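Side-chain contacts in cell division control protein Cdc48 (Mycobacterium smegmatis, PDB 5E7P), which probably binds and hydrolyses ATP as a member of the AAA ATPase family, and carries bound ADP: residues S399-L404 / G416-H421; A438-A443 / L463-P468; S163-S168 / P452-A457; A500-L505 / A540-L545; M403-R406 / D412-L415. One frame throughout, in Å; residues are numbered along the deposited sequence.

How the contacts relate
Contacts 1, 3, 4 and 5 are buried and joined mainly by aliphatic side chains, with a serine hydroxyl in contact 4, whereas contact 2 is partly buried and sets a guanidinium beside a valine. Contacts 1 and 5 both start from helix 394-404, share M403 and L404 at the ADP, and have centres 7 Å apart. Contact 3 encloses both along the chain, and its H456 ND1 probably hydrogen-bonds L413 O of contact 5. Contacts 2 and 3 touch through A441 on helix 427-448 and L454 in the loop that follows it. Contact 4 stands apart, its centre 20 Å or more from the others, and packs a helix beside the parallel sheet of the AAA range 522-653.

Contact 1: residues S399-L404 / G416-H421. With ADP (adenosine-5'-diphosphate), chain C.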
# COMPACT_ATOMS: atom_id res chain seq x y z
N SER A 399 -7.52 14.67 -11.67
CA SER A 399 -8.46 15.45 -10.86
C SER A 399 -7.83 15.86 -9.54
O SER A 399 -8.02 16.99 -9.07
CB SER A 399 -9.74 14.64 -10.60
OG SER A 399 -10.51 14.49 -11.78
N LEU A 400 -7.08 14.95 -8.93
CA LEU A 400 -6.43 15.22 -7.66
C LEU A 400 -5.33 16.28 -7.81
O LEU A 400 -5.21 17.18 -6.97
CB LEU A 400 -5.86 13.93 -7.07
CG LEU A 400 -6.91 12.92 -6.61
CD1 LEU A 400 -6.26 11.60 -6.21
CD2 LEU A 400 -7.73 13.48 -5.46
N LEU A 401 -4.53 16.16 -8.87
CA LEU A 401 -3.43 17.09 -9.11
C LEU A 401 -3.94 18.51 -9.30
O LEU A 401 -3.40 19.45 -8.71
CB LEU A 401 -2.60 16.65 -10.31
CG LEU A 401 -1.72 15.42 -10.09
CD1 LEU A 401 -1.15 14.91 -11.41
CD2 LEU A 401 -0.60 15.73 -9.11
N GLU A 402 -4.97 18.67 -10.11
CA GLU A 402 -5.60 19.97 -10.32
C GLU A 402 -6.12 20.55 -9.01
O GLU A 402 -5.98 21.74 -8.74
CB GLU A 402 -6.71 19.88 -11.36
CG GLU A 402 -6.20 19.76 -12.79
CD GLU A 402 -7.25 19.28 -13.77
OE1 GLU A 402 -8.44 19.22 -13.38
OE2 GLU A 402 -6.88 18.97 -14.92
N MET A 403 -6.71 19.69 -8.19
CA MET A 403 -7.18 20.08 -6.86
C MET A 403 -6.02 20.52 -5.96
O MET A 403 -6.12 21.52 -5.25
CB MET A 403 -7.94 18.92 -6.22
CG MET A 403 -8.54 19.25 -4.87
SD MET A 403 -9.42 17.85 -4.16
CE MET A 403 -10.53 17.41 -5.50
N LEU A 404 -4.93 19.77 -6.01
CA LEU A 404 -3.74 20.07 -5.20
C LEU A 404 -3.04 21.35 -5.65
O LEU A 404 -2.24 21.92 -4.91
CB LEU A 404 -2.76 18.89 -5.24
CG LEU A 404 -3.16 17.63 -4.48
CD1 LEU A 404 -2.33 16.44 -4.94
CD2 LEU A 404 -3.01 17.84 -2.99
N GLY A 416 -1.91 15.70 -17.45
CA GLY A 416 -2.32 14.42 -18.01
C GLY A 416 -1.15 13.47 -18.10
O GLY A 416 -1.29 12.27 -17.87
N ASP A 417 0.02 14.01 -18.44
CA ASP A 417 1.24 13.22 -18.56
C ASP A 417 1.74 12.77 -17.19
O ASP A 417 2.21 11.65 -17.02
CB ASP A 417 2.32 14.02 -19.28
CG ASP A 417 3.65 13.29 -19.34
OD1 ASP A 417 3.77 12.33 -20.13
OD2 ASP A 417 4.57 13.67 -18.59
N ILE A 418 1.63 13.66 -16.20
CA ILE A 418 2.02 13.34 -14.83
C ILE A 418 1.10 12.27 -14.24
O ILE A 418 1.55 11.37 -13.55
CB ILE A 418 2.01 14.59 -13.94
CG1 ILE A 418 2.98 15.63 -14.49
CG2 ILE A 418 2.38 14.22 -12.50
CD1 ILE A 418 4.42 15.14 -14.56
N ALA A 419 -0.20 12.39 -14.52
CA ALA A 419 -1.17 11.40 -14.07
C ALA A 419 -0.93 10.04 -14.73
O ALA A 419 -1.06 9.00 -14.09
CB ALA A 419 -2.59 11.88 -14.36
N ASP A 420 -0.58 10.07 -16.01
CA ASP A 420 -0.31 8.84 -16.76
C ASP A 420 0.93 8.12 -16.25
O ASP A 420 1.06 6.91 -16.42
CB ASP A 420 -0.17 9.14 -18.25
CG ASP A 420 -1.50 9.29 -18.96
OD1 ASP A 420 -2.47 8.59 -18.57
OD2 ASP A 420 -1.58 10.09 -19.91
N HIS A 421 1.84 8.87 -15.63
CA HIS A 421 3.11 8.31 -15.19
C HIS A 421 3.18 8.09 -13.68
O HIS A 421 4.26 7.97 -13.11
CB HIS A 421 4.28 9.18 -15.66
CG HIS A 421 4.60 9.03 -17.11
ND1 HIS A 421 3.70 9.34 -18.11
CD2 HIS A 421 5.71 8.58 -17.74
CE1 HIS A 421 4.25 9.09 -19.29
NE2 HIS A 421 5.47 8.64 -19.09
PB ADP C . -5.80 7.80 4.68
O1B ADP C . -4.52 7.11 5.06
O2B ADP C . -6.62 8.26 5.86
O3B ADP C . -6.60 7.11 3.61
PA ADP C . -5.73 10.62 4.50
O1A ADP C . -4.98 10.93 5.77
O2A ADP C . -7.23 10.71 4.48
O3A ADP C . -5.25 9.16 4.01
O5' ADP C . -5.11 11.56 3.36
C5' ADP C . -3.82 11.25 2.85
C4' ADP C . -3.03 12.55 2.85
O4' ADP C . -3.36 13.29 1.68
C3' ADP C . -3.39 13.40 4.06
O3' ADP C . -2.20 13.78 4.76
C2' ADP C . -4.09 14.62 3.50
O2' ADP C . -3.55 15.80 4.10
C1' ADP C . -3.81 14.60 2.01
N9 ADP C . -5.03 14.89 1.22
C8 ADP C . -6.06 14.05 1.02
N7 ADP C . -7.01 14.63 0.23
C5 ADP C . -6.57 15.86 -0.08
C6 ADP C . -7.07 17.01 -0.87
N6 ADP C . -8.27 16.95 -1.51
N1 ADP C . -6.30 18.12 -0.94
C2 ADP C . -5.12 18.20 -0.32
N3 ADP C . -4.60 17.20 0.42
C4 ADP C . -5.27 16.03 0.57
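A single methyl group, CD1 of L401, makes the whole of this interhelical contact, meeting I418 and A419 together. It lies 3.8 Å from I418 CG2, and 4.5 Å separates L401 CD1 from A419 CB. The L401 and I418 side chains cross at about a right angle. I418 meets the methyl mainly with CG2, CB lying just behind: with CG1 beside the backbone N (chi1 -60°), CG2 is turned beside the carbonyl carbon, and the rest of the side chain leads on toward H456 and L459 of helix 456-462. The backbones come as near as 7.9 Å (L401 CA to A419 CA), yet the buried area is small, 95 Å² over both sides. L430 of helix 427-448 also touches L401, which makes this leucine a common point of three helices.

The next residues of helix 394-404 serve the nucleotide. M403, bent at chi3 (-52°), brings SD to 3.0 Å from ADP N6, the exocyclic amino group. L404 approaches the same six-membered ring at C2, its CD2 being 3.4 Å from ADP C2. A helix whose leucines pack on its neighbours, L401 alone meeting segment 416-421 here, while its last turn touches adenine, is consistent with the helical lid of AAA ATPases, which follows the P-loop domain and closes over the base.

Contact 2: residues A438-A443 / L463-P468; sequences ALRAAA and LTVIRP
R440 reaches out from helix 427-448 to V465 and places one guanidinium nitrogen, NH2, against both methyl groups of the valine. The two separations are equal: R440 NH2 lies 3.7 Å from V465 CG1 and 3.7 Å from V465 CG2. The side chains come from opposite directions, and V465 CG2 and T464 OG1 approach the guanidinium obliquely.

The torsions explain this approach. In R440, CG stands beside the backbone N, opposite the carbonyl carbon, and the chain then bends at chi2 (-136°), a value away from the usual staggered minima, before running on nearly extended. In V465, a chi1 of -68° sets CG1 beside the backbone N and CG2 between N and the carbonyl carbon, which turns the two methyls jointly to the arginine. T464 OG1 is 3.8 Å from R440 NH2, but no hydrogen bond is formed there; that hydroxyl bonds instead to G461 O. The charge of R440 is met from within its own helix, NE forming a salt bridge with E436 OE2, which restrains the guanidinium. The exchange with V465 is therefore van der Waals packing around a charged group with a salt-bridge partner one turn back.

The backbones remain well separated, 11.5 Å from R440 CA to V465 CA. R440 also touches D458 of helix 456-462, while the loop 463-468, which follows that helix, packs back on helix 427-448 of the same helical region, probably the AAA lid, with V465 on E436 and both L463 and I466 on V433.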
# COMPACT_ATOMS: atom_id res chain seq x y z
N ALA A 438 7.35 22.19 -5.77
CA ALA A 438 7.45 23.55 -5.26
C ALA A 438 8.87 23.88 -4.84
O ALA A 438 9.29 25.04 -4.89
CB ALA A 438 6.49 23.76 -4.10
N LEU A 439 9.61 22.86 -4.43
CA LEU A 439 11.01 23.03 -4.04
C LEU A 439 11.90 23.23 -5.26
O LEU A 439 12.82 24.04 -5.24
CB LEU A 439 11.49 21.83 -3.23
CG LEU A 439 10.79 21.57 -1.90
CD1 LEU A 439 11.39 20.37 -1.19
CD2 LEU A 439 10.86 22.81 -1.01
N ARG A 440 11.61 22.48 -6.32
CA ARG A 440 12.36 22.60 -7.56
C ARG A 440 12.11 23.97 -8.20
O ARG A 440 13.01 24.54 -8.83
CB ARG A 440 11.97 21.48 -8.53
CG ARG A 440 12.02 20.10 -7.90
CD ARG A 440 12.68 19.09 -8.81
NE ARG A 440 13.14 17.92 -8.06
CZ ARG A 440 13.99 17.02 -8.53
NH1 ARG A 440 14.49 17.16 -9.75
NH2 ARG A 440 14.36 16.00 -7.78
N ALA A 441 10.90 24.48 -8.03
CA ALA A 441 10.54 25.80 -8.54
C ALA A 441 11.22 26.89 -7.72
O ALA A 441 11.71 27.88 -8.27
CB ALA A 441 9.04 25.98 -8.53
N ALA A 442 11.25 26.70 -6.40
CA ALA A 442 11.87 27.67 -5.51
C ALA A 442 13.38 27.69 -5.68
O ALA A 442 14.03 28.72 -5.47
CB ALA A 442 11.50 27.37 -4.07
N ALA A 443 13.95 26.55 -6.05
CA ALA A 443 15.39 26.45 -6.29
C ALA A 443 15.75 27.12 -7.61
O ALA A 443 16.77 27.79 -7.71
CB ALA A 443 15.83 24.99 -6.30
N LEU A 463 9.14 13.12 -9.68
CA LEU A 463 8.89 11.69 -9.82
C LEU A 463 10.16 10.85 -9.66
O LEU A 463 10.09 9.64 -9.43
CB LEU A 463 8.23 11.39 -11.17
CG LEU A 463 6.88 12.06 -11.42
CD1 LEU A 463 6.29 11.60 -12.75
CD2 LEU A 463 5.91 11.77 -10.29
N THR A 464 11.32 11.49 -9.78
CA THR A 464 12.59 10.78 -9.64
C THR A 464 12.99 10.59 -8.18
O THR A 464 13.93 9.84 -7.89
CB THR A 464 13.74 11.50 -10.38
OG1 THR A 464 14.09 12.70 -9.68
CG2 THR A 464 13.33 11.84 -11.82
N VAL A 465 12.29 11.25 -7.26
CA VAL A 465 12.65 11.19 -5.84
C VAL A 465 11.51 10.82 -4.90
O VAL A 465 11.74 10.49 -3.74
CB VAL A 465 13.29 12.51 -5.36
CG1 VAL A 465 14.65 12.72 -6.00
CG2 VAL A 465 12.36 13.68 -5.64
N ILE A 466 10.27 10.88 -5.39
CA ILE A 466 9.12 10.59 -4.54
C ILE A 466 8.64 9.14 -4.68
O ILE A 466 8.18 8.73 -5.74
CB ILE A 466 7.94 11.53 -4.83
CG1 ILE A 466 8.35 12.98 -4.57
CG2 ILE A 466 6.73 11.15 -3.99
CD1 ILE A 466 8.85 13.23 -3.16
N ARG A 467 8.75 8.38 -3.59
CA ARG A 467 8.27 7.01 -3.59
C ARG A 467 6.80 6.94 -3.19
O ARG A 467 6.41 7.45 -2.14
CB ARG A 467 9.10 6.14 -2.65
CG ARG A 467 8.64 4.69 -2.62
CD ARG A 467 9.52 3.81 -1.75
NE ARG A 467 9.41 4.11 -0.33
CZ ARG A 467 9.93 3.35 0.63
NH1 ARG A 467 10.58 2.25 0.32
NH2 ARG A 467 9.78 3.70 1.91
N PRO A 468 5.98 6.30 -4.04
CA PRO A 468 4.58 6.07 -3.70
C PRO A 468 4.46 5.19 -2.47
O PRO A 468 5.25 4.26 -2.30
CB PRO A 468 4.03 5.35 -4.93
CG PRO A 468 5.22 4.77 -5.61
CD PRO A 468 6.34 5.74 -5.35

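Contact 3: residues S163-S168 / P452-A457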
# COMPACT_ATOMS: atom_id res chain seq x y z
N SER A 163 7.54 31.84 0.23
CA SER A 163 6.88 31.46 1.48
C SER A 163 5.39 31.28 1.26
O SER A 163 4.77 30.38 1.83
CB SER A 163 7.14 32.52 2.56
OG SER A 163 6.66 33.79 2.17
N ALA A 164 4.80 32.14 0.43
CA ALA A 164 3.40 32.02 0.07
C ALA A 164 3.17 30.73 -0.72
O ALA A 164 2.13 30.09 -0.60
CB ALA A 164 2.94 33.23 -0.73
N LEU A 165 4.16 30.37 -1.53
CA LEU A 165 4.10 29.14 -2.31
C LEU A 165 4.14 27.93 -1.40
O LEU A 165 3.32 27.02 -1.53
CB LEU A 165 5.26 29.08 -3.31
CG LEU A 165 5.42 27.77 -4.09
CD1 LEU A 165 4.16 27.45 -4.88
CD2 LEU A 165 6.62 27.84 -5.02
N ALA A 166 5.10 27.91 -0.47
CA ALA A 166 5.26 26.81 0.47
C ALA A 166 3.98 26.55 1.27
O ALA A 166 3.59 25.40 1.48
CB ALA A 166 6.43 27.06 1.40
N SER A 167 3.34 27.63 1.70
CA SER A 167 2.12 27.52 2.49
C SER A 167 0.92 27.09 1.64
O SER A 167 0.03 26.40 2.13
CB SER A 167 1.82 28.84 3.21
OG SER A 167 2.84 29.14 4.15
N SER A 168 0.91 27.52 0.38
CA SER A 168 -0.18 27.17 -0.52
C SER A 168 -0.11 25.70 -0.94
O SER A 168 -1.10 25.12 -1.38
CB SER A 168 -0.16 28.07 -1.76
OG SER A 168 1.02 27.86 -2.52
N PRO A 452 8.89 32.23 -7.92
CA PRO A 452 8.76 30.81 -8.28
C PRO A 452 7.46 30.48 -9.00
O PRO A 452 6.38 30.88 -8.55
CB PRO A 452 8.81 30.10 -6.92
CG PRO A 452 8.35 31.13 -5.94
CD PRO A 452 8.89 32.43 -6.46
N VAL A 453 7.56 29.76 -10.11
CA VAL A 453 6.38 29.35 -10.86
C VAL A 453 6.53 27.91 -11.37
O VAL A 453 7.44 27.60 -12.14
CB VAL A 453 6.07 30.32 -12.02
CG1 VAL A 453 7.34 30.64 -12.82
CG2 VAL A 453 4.98 29.76 -12.91
N LEU A 454 5.63 27.04 -10.92
CA LEU A 454 5.71 25.62 -11.24
C LEU A 454 5.57 25.31 -12.73
O LEU A 454 4.66 25.80 -13.40
CB LEU A 454 4.64 24.84 -10.46
CG LEU A 454 5.12 24.03 -9.26
CD1 LEU A 454 5.54 24.95 -8.12
CD2 LEU A 454 4.04 23.05 -8.80
N ARG A 455 6.49 24.49 -13.24
CA ARG A 455 6.42 24.03 -14.61
C ARG A 455 6.40 22.50 -14.65
O ARG A 455 6.55 21.85 -13.61
CB ARG A 455 7.59 24.58 -15.43
CG ARG A 455 8.95 24.31 -14.82
CD ARG A 455 10.04 25.07 -15.55
NE ARG A 455 9.79 26.51 -15.55
CZ ARG A 455 10.65 27.41 -16.01
NH1 ARG A 455 11.83 27.03 -16.49
NH2 ARG A 455 10.34 28.70 -15.97
N HIS A 456 6.23 21.94 -15.84
CA HIS A 456 6.15 20.49 -16.00
C HIS A 456 7.44 19.80 -15.58
O HIS A 456 7.42 18.68 -15.07
CB HIS A 456 5.83 20.13 -17.45
CG HIS A 456 5.85 18.66 -17.72
ND1 HIS A 456 4.85 17.80 -17.30
CD2 HIS A 456 6.76 17.88 -18.36
CE1 HIS A 456 5.14 16.57 -17.68
NE2 HIS A 456 6.30 16.59 -18.32
N ALA A 457 8.57 20.47 -15.80
CA ALA A 457 9.87 19.93 -15.45
C ALA A 457 9.97 19.60 -13.96
O ALA A 457 10.58 18.60 -13.58
CB ALA A 457 10.97 20.91 -15.85
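The one ring that takes part is the puckered pyrrolidine of P452, and L165 meets it along its CB-CG side. L165 CD2 is 3.7 Å from P452 CB and 3.8 Å from P452 CG, so one methyl is shared by two neighbouring ring carbons. A161 and T162, from the same helix as L165, also touch the proline, and A445 of helix 427-448 adds a further neighbour. The L165 and P452 side chains slide past each other in opposite directions.

The second branch of L165 turns to another residue: its CD1 lies 4.3 Å from L454 CD1, a looser approach. The leucine can serve both partners because its CG is placed opposite the backbone N, beside the carbonyl carbon (chi1 173°), and its fork then opens with one methyl on each. V453, between the two, points away, as expected for an extended run in which alternate side chains face the helix.

Within helix 160-169, the hydroxyl of S168 donates to L165 O at 2.6 Å (OG to O), tilted 26° from the carbonyl plane. This bond keeps the serine's polar end on its own helix backbone.

All three touching residues are buried and all are aliphatic. The chemistry implies hydrophobic packing, without directional bonds between the segments, that joins helix 160-169 to a run nearly 300 residues later, in the helical region that touches the ADP through M403 and L404.

Contact 4: residues A500-L505 / A540-L545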
# COMPACT_ATOMS: atom_id res chain seq x y z
N ALA A 500 -12.44 -10.42 -18.99
CA ALA A 500 -13.34 -11.05 -18.03
C ALA A 500 -13.57 -10.19 -16.78
O ALA A 500 -14.61 -10.30 -16.13
CB ALA A 500 -12.82 -12.43 -17.63
N VAL A 501 -12.60 -9.34 -16.46
CA VAL A 501 -12.66 -8.59 -15.21
C VAL A 501 -12.73 -7.08 -15.42
O VAL A 501 -13.67 -6.43 -14.96
CB VAL A 501 -11.47 -8.93 -14.29
CG1 VAL A 501 -11.47 -8.04 -13.06
CG2 VAL A 501 -11.51 -10.40 -13.90
N LEU A 502 -11.73 -6.52 -16.10
CA LEU A 502 -11.65 -5.07 -16.27
C LEU A 502 -12.75 -4.49 -17.16
O LEU A 502 -13.39 -3.51 -16.78
CB LEU A 502 -10.27 -4.66 -16.79
CG LEU A 502 -9.13 -4.82 -15.79
CD1 LEU A 502 -7.86 -4.14 -16.30
CD2 LEU A 502 -9.52 -4.28 -14.42
N TRP A 503 -12.96 -5.09 -18.32
CA TRP A 503 -13.98 -4.62 -19.26
C TRP A 503 -15.39 -4.49 -18.66
O TRP A 503 -16.01 -3.44 -18.81
CB TRP A 503 -14.00 -5.48 -20.53
CG TRP A 503 -12.92 -5.16 -21.50
CD1 TRP A 503 -11.90 -4.26 -21.34
CD2 TRP A 503 -12.75 -5.73 -22.81
NE1 TRP A 503 -11.11 -4.24 -22.46
CE2 TRP A 503 -11.60 -5.14 -23.38
CE3 TRP A 503 -13.45 -6.69 -23.55
CZ2 TRP A 503 -11.15 -5.47 -24.65
CZ3 TRP A 503 -13.00 -7.02 -24.81
CH2 TRP A 503 -11.85 -6.41 -25.35
N PRO A 504 -15.90 -5.54 -17.99
CA PRO A 504 -17.25 -5.37 -17.43
C PRO A 504 -17.35 -4.32 -16.33
O PRO A 504 -18.36 -3.61 -16.26
CB PRO A 504 -17.58 -6.77 -16.88
CG PRO A 504 -16.27 -7.44 -16.71
CD PRO A 504 -15.41 -6.92 -17.81
N LEU A 505 -16.34 -4.22 -15.47
CA LEU A 505 -16.35 -3.25 -14.38
C LEU A 505 -16.18 -1.82 -14.88
O LEU A 505 -16.79 -0.89 -14.35
CB LEU A 505 -15.28 -3.58 -13.35
CG LEU A 505 -15.48 -4.89 -12.59
CD1 LEU A 505 -14.20 -5.30 -11.88
CD2 LEU A 505 -16.63 -4.78 -11.61
N ALA A 540 -5.07 -5.51 -10.36
CA ALA A 540 -5.79 -4.83 -9.28
C ALA A 540 -5.22 -3.45 -8.96
O ALA A 540 -5.60 -2.86 -7.96
CB ALA A 540 -5.80 -5.70 -8.03
N SER A 541 -4.33 -2.95 -9.79
CA SER A 541 -3.73 -1.63 -9.56
C SER A 541 -4.23 -0.63 -10.58
O SER A 541 -3.71 0.48 -10.67
CB SER A 541 -2.21 -1.72 -9.62
OG SER A 541 -1.72 -2.67 -8.70
N SER A 542 -5.23 -1.03 -11.35
CA SER A 542 -5.77 -0.20 -12.42
C SER A 542 -6.39 1.10 -11.92
O SER A 542 -6.26 2.15 -12.56
CB SER A 542 -6.80 -0.99 -13.23
OG SER A 542 -6.25 -2.20 -13.73
N GLY A 543 -7.07 1.04 -10.78
CA GLY A 543 -7.78 2.18 -10.24
C GLY A 543 -9.27 2.07 -10.49
O GLY A 543 -9.70 1.17 -11.20
N ARG A 544 -10.04 2.99 -9.90
CA ARG A 544 -11.50 3.03 -10.06
C ARG A 544 -12.13 1.65 -9.86
O ARG A 544 -13.02 1.23 -10.60
CB ARG A 544 -11.89 3.62 -11.42
CG ARG A 544 -13.33 4.11 -11.52
CD ARG A 544 -13.58 4.87 -12.81
NE ARG A 544 -12.83 6.13 -12.85
CZ ARG A 544 -13.26 7.28 -12.34
NH1 ARG A 544 -12.51 8.37 -12.43
NH2 ARG A 544 -14.45 7.34 -11.74
N LEU A 545 -11.64 0.94 -8.85
CA LEU A 545 -12.00 -0.44 -8.63
C LEU A 545 -11.48 -0.84 -7.25
O LEU A 545 -10.28 -1.00 -7.07
CB LEU A 545 -11.38 -1.32 -9.71
CG LEU A 545 -11.32 -2.82 -9.43
CD1 LEU A 545 -12.73 -3.38 -9.34
CD2 LEU A 545 -10.51 -3.56 -10.48
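L502 and L505 of helix 491-506 pack against S542 and L545, whose loop lies within the AAA range 522-653 of the P-loop ATPase fold and leads from helix 534-539 to strand 546-551. Helix 534-539 follows directly on K532 and T533, which bind the second ADP, so the loop is the link from the nucleotide-binding turn and its helix to the next strand.

L545 is the pivot of the contact. Its two methyls take different partners: L545 CD1 meets L505 CD1 at 3.5 Å, while L545 CD2 lies 4.1 Å from L502 CD2. Both leucines of the helix cross L545 at about a right angle. This division follows from the torsions of L545, whose CG lies opposite the backbone N (chi1 164°) with the fork spread between two leucines three residues apart in the helix. The CA atoms of L505 and L545 are 7.7 Å apart.

S542 adds a polar atom to an apolar flank. L502 CD1 comes to 3.6 Å from S542 OG, and L502 CD2 to 3.9 Å from the same oxygen. The hydroxyl is bonded to L539 O at the end of the preceding helix, so its polar need is met locally while L502 packs over it. The helix is irregular here, with a wider pi-type turn at 500-502 and a kink at P504.

Around this core, V501 and L502 also touch L539 of helix 534-539, and V501 and L505 reach V624 on strand 623-629. Helix 491-506 thus lies against the parallel sheet, beside the loop that enters one of its two outermost strands, 546-551.

Contact 5: residues M403-R406 / D412-L415; sequences MLLR and DLDL. With ADP (adenosine-5'-diphosphate), chain C.
L405 meets L413 and L415 one residue past M403 and L404, which touch the ADP, where helix 394-404 gives way to the connection that leads to helix 415-420. One methyl of L405 carries the contact. L405 CD1 is 3.6 Å from L413 CD1, and both methyls of L415 stand equally far from it, with 3.9 Å from L405 CD1 to L415 CD1 and 3.9 Å from L405 CD1 to L415 CD2. Each pair reaches toward the other tip to tip, which explains why 10.0 Å still separates L405 CA from L413 CA.

All three leucines hold CG beside the backbone N and continue nearly straight at chi2, so the chains are extended toward a common point (chi1 -70° in L405). Between L413 and L415, D414 takes the N-cap position of the next helix with a positive phi of 54°, and the turn it makes lets both neighbouring leucines face L405. The carbonyl of L413 accepts a hydrogen bond from H456 ND1, tying the connection to helix 456-462. L454 touches both L405 and L413, and V434 of helix 427-448 also packs on L405, so further aliphatic residues join the cluster.

On the ligand side, CG of M403 lies 3.6 Å above the guanidinium plane of R406, offset toward its rim, and R406 NH2 makes a salt bridge with D230. The arginine thus lies beside the methionine that touches the adenine. A leucine-lined core between helices, next to residues that touch the nucleotide, is consistent with the small helical lid of an AAA ATPase.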
# COMPACT_ATOMS: atom_id res chain seq x y z
N MET A 403 -6.71 19.69 -8.19
CA MET A 403 -7.18 20.08 -6.86
C MET A 403 -6.02 20.52 -5.96
O MET A 403 -6.12 21.52 -5.25
CB MET A 403 -7.94 18.92 -6.22
CG MET A 403 -8.54 19.25 -4.87
SD MET A 403 -9.42 17.85 -4.16
CE MET A 403 -10.53 17.41 -5.50
N LEU A 404 -4.93 19.77 -6.01
CA LEU A 404 -3.74 20.07 -5.20
C LEU A 404 -3.04 21.35 -5.65
O LEU A 404 -2.24 21.92 -4.91
CB LEU A 404 -2.76 18.89 -5.24
CG LEU A 404 -3.16 17.63 -4.48
CD1 LEU A 404 -2.33 16.44 -4.94
CD2 LEU A 404 -3.01 17.84 -2.99
N LEU A 405 -3.34 21.79 -6.86
CA LEU A 405 -2.63 22.93 -7.44
C LEU A 405 -3.46 24.21 -7.51
O LEU A 405 -3.07 25.18 -8.15
CB LEU A 405 -2.08 22.56 -8.82
CG LEU A 405 -0.93 21.56 -8.77
CD1 LEU A 405 -0.75 20.85 -10.09
CD2 LEU A 405 0.35 22.28 -8.36
N ARG A 406 -4.61 24.21 -6.83
CA ARG A 406 -5.43 25.41 -6.75
C ARG A 406 -4.70 26.50 -5.98
O ARG A 406 -4.18 26.26 -4.89
CB ARG A 406 -6.77 25.11 -6.07
CG ARG A 406 -7.70 24.22 -6.86
CD ARG A 406 -8.93 23.87 -6.05
NE ARG A 406 -9.77 22.89 -6.72
CZ ARG A 406 -10.65 22.11 -6.10
NH1 ARG A 406 -10.80 22.20 -4.78
NH2 ARG A 406 -11.38 21.25 -6.79
N ASP A 412 2.89 25.62 -17.88
CA ASP A 412 2.45 24.49 -18.69
C ASP A 412 2.75 23.18 -17.97
O ASP A 412 3.76 22.53 -18.24
CB ASP A 412 3.15 24.50 -20.05
CG ASP A 412 2.97 25.81 -20.79
OD1 ASP A 412 3.79 26.73 -20.57
OD2 ASP A 412 2.02 25.93 -21.59
N LEU A 413 1.86 22.78 -17.07
CA LEU A 413 2.10 21.63 -16.21
C LEU A 413 1.96 20.28 -16.92
O LEU A 413 2.67 19.33 -16.59
CB LEU A 413 1.18 21.67 -14.99
CG LEU A 413 1.38 22.85 -14.05
CD1 LEU A 413 0.41 22.77 -12.89
CD2 LEU A 413 2.82 22.90 -13.55
N ASP A 414 1.04 20.21 -17.89
CA ASP A 414 0.75 18.96 -18.60
C ASP A 414 0.41 17.85 -17.60
O ASP A 414 1.07 16.82 -17.54
CB ASP A 414 1.93 18.57 -19.50
CG ASP A 414 1.61 17.40 -20.43
OD1 ASP A 414 0.42 17.03 -20.54
OD2 ASP A 414 2.54 16.86 -21.05
N LEU A 415 -0.65 18.08 -16.83
CA LEU A 415 -1.02 17.18 -15.74
C LEU A 415 -1.47 15.80 -16.20
O LEU A 415 -1.42 14.84 -15.43
CB LEU A 415 -2.10 17.83 -14.87
CG LEU A 415 -1.62 19.06 -14.10
CD1 LEU A 415 -2.71 19.58 -13.18
CD2 LEU A 415 -0.36 18.75 -13.32
PB ADP C . -5.80 7.80 4.68
O1B ADP C . -4.52 7.11 5.06
O2B ADP C . -6.62 8.26 5.86
O3B ADP C . -6.60 7.11 3.61
PA ADP C . -5.73 10.62 4.50
O1A ADP C . -4.98 10.93 5.77
O2A ADP C . -7.23 10.71 4.48
O3A ADP C . -5.25 9.16 4.01
O5' ADP C . -5.11 11.56 3.36
C5' ADP C . -3.82 11.25 2.85
C4' ADP C . -3.03 12.55 2.85
O4' ADP C . -3.36 13.29 1.68
C3' ADP C . -3.39 13.40 4.06
O3' ADP C . -2.20 13.78 4.76
C2' ADP C . -4.09 14.62 3.50
O2' ADP C . -3.55 15.80 4.10
C1' ADP C . -3.81 14.60 2.01
N9 ADP C . -5.03 14.89 1.22
C8 ADP C . -6.06 14.05 1.02
N7 ADP C . -7.01 14.63 0.23
C5 ADP C . -6.57 15.86 -0.08
C6 ADP C . -7.07 17.01 -0.87
N6 ADP C . -8.27 16.95 -1.51
N1 ADP C . -6.30 18.12 -0.94
C2 ADP C . -5.12 18.20 -0.32
N3 ADP C . -4.60 17.20 0.42
C4 ADP C . -5.27 16.03 0.57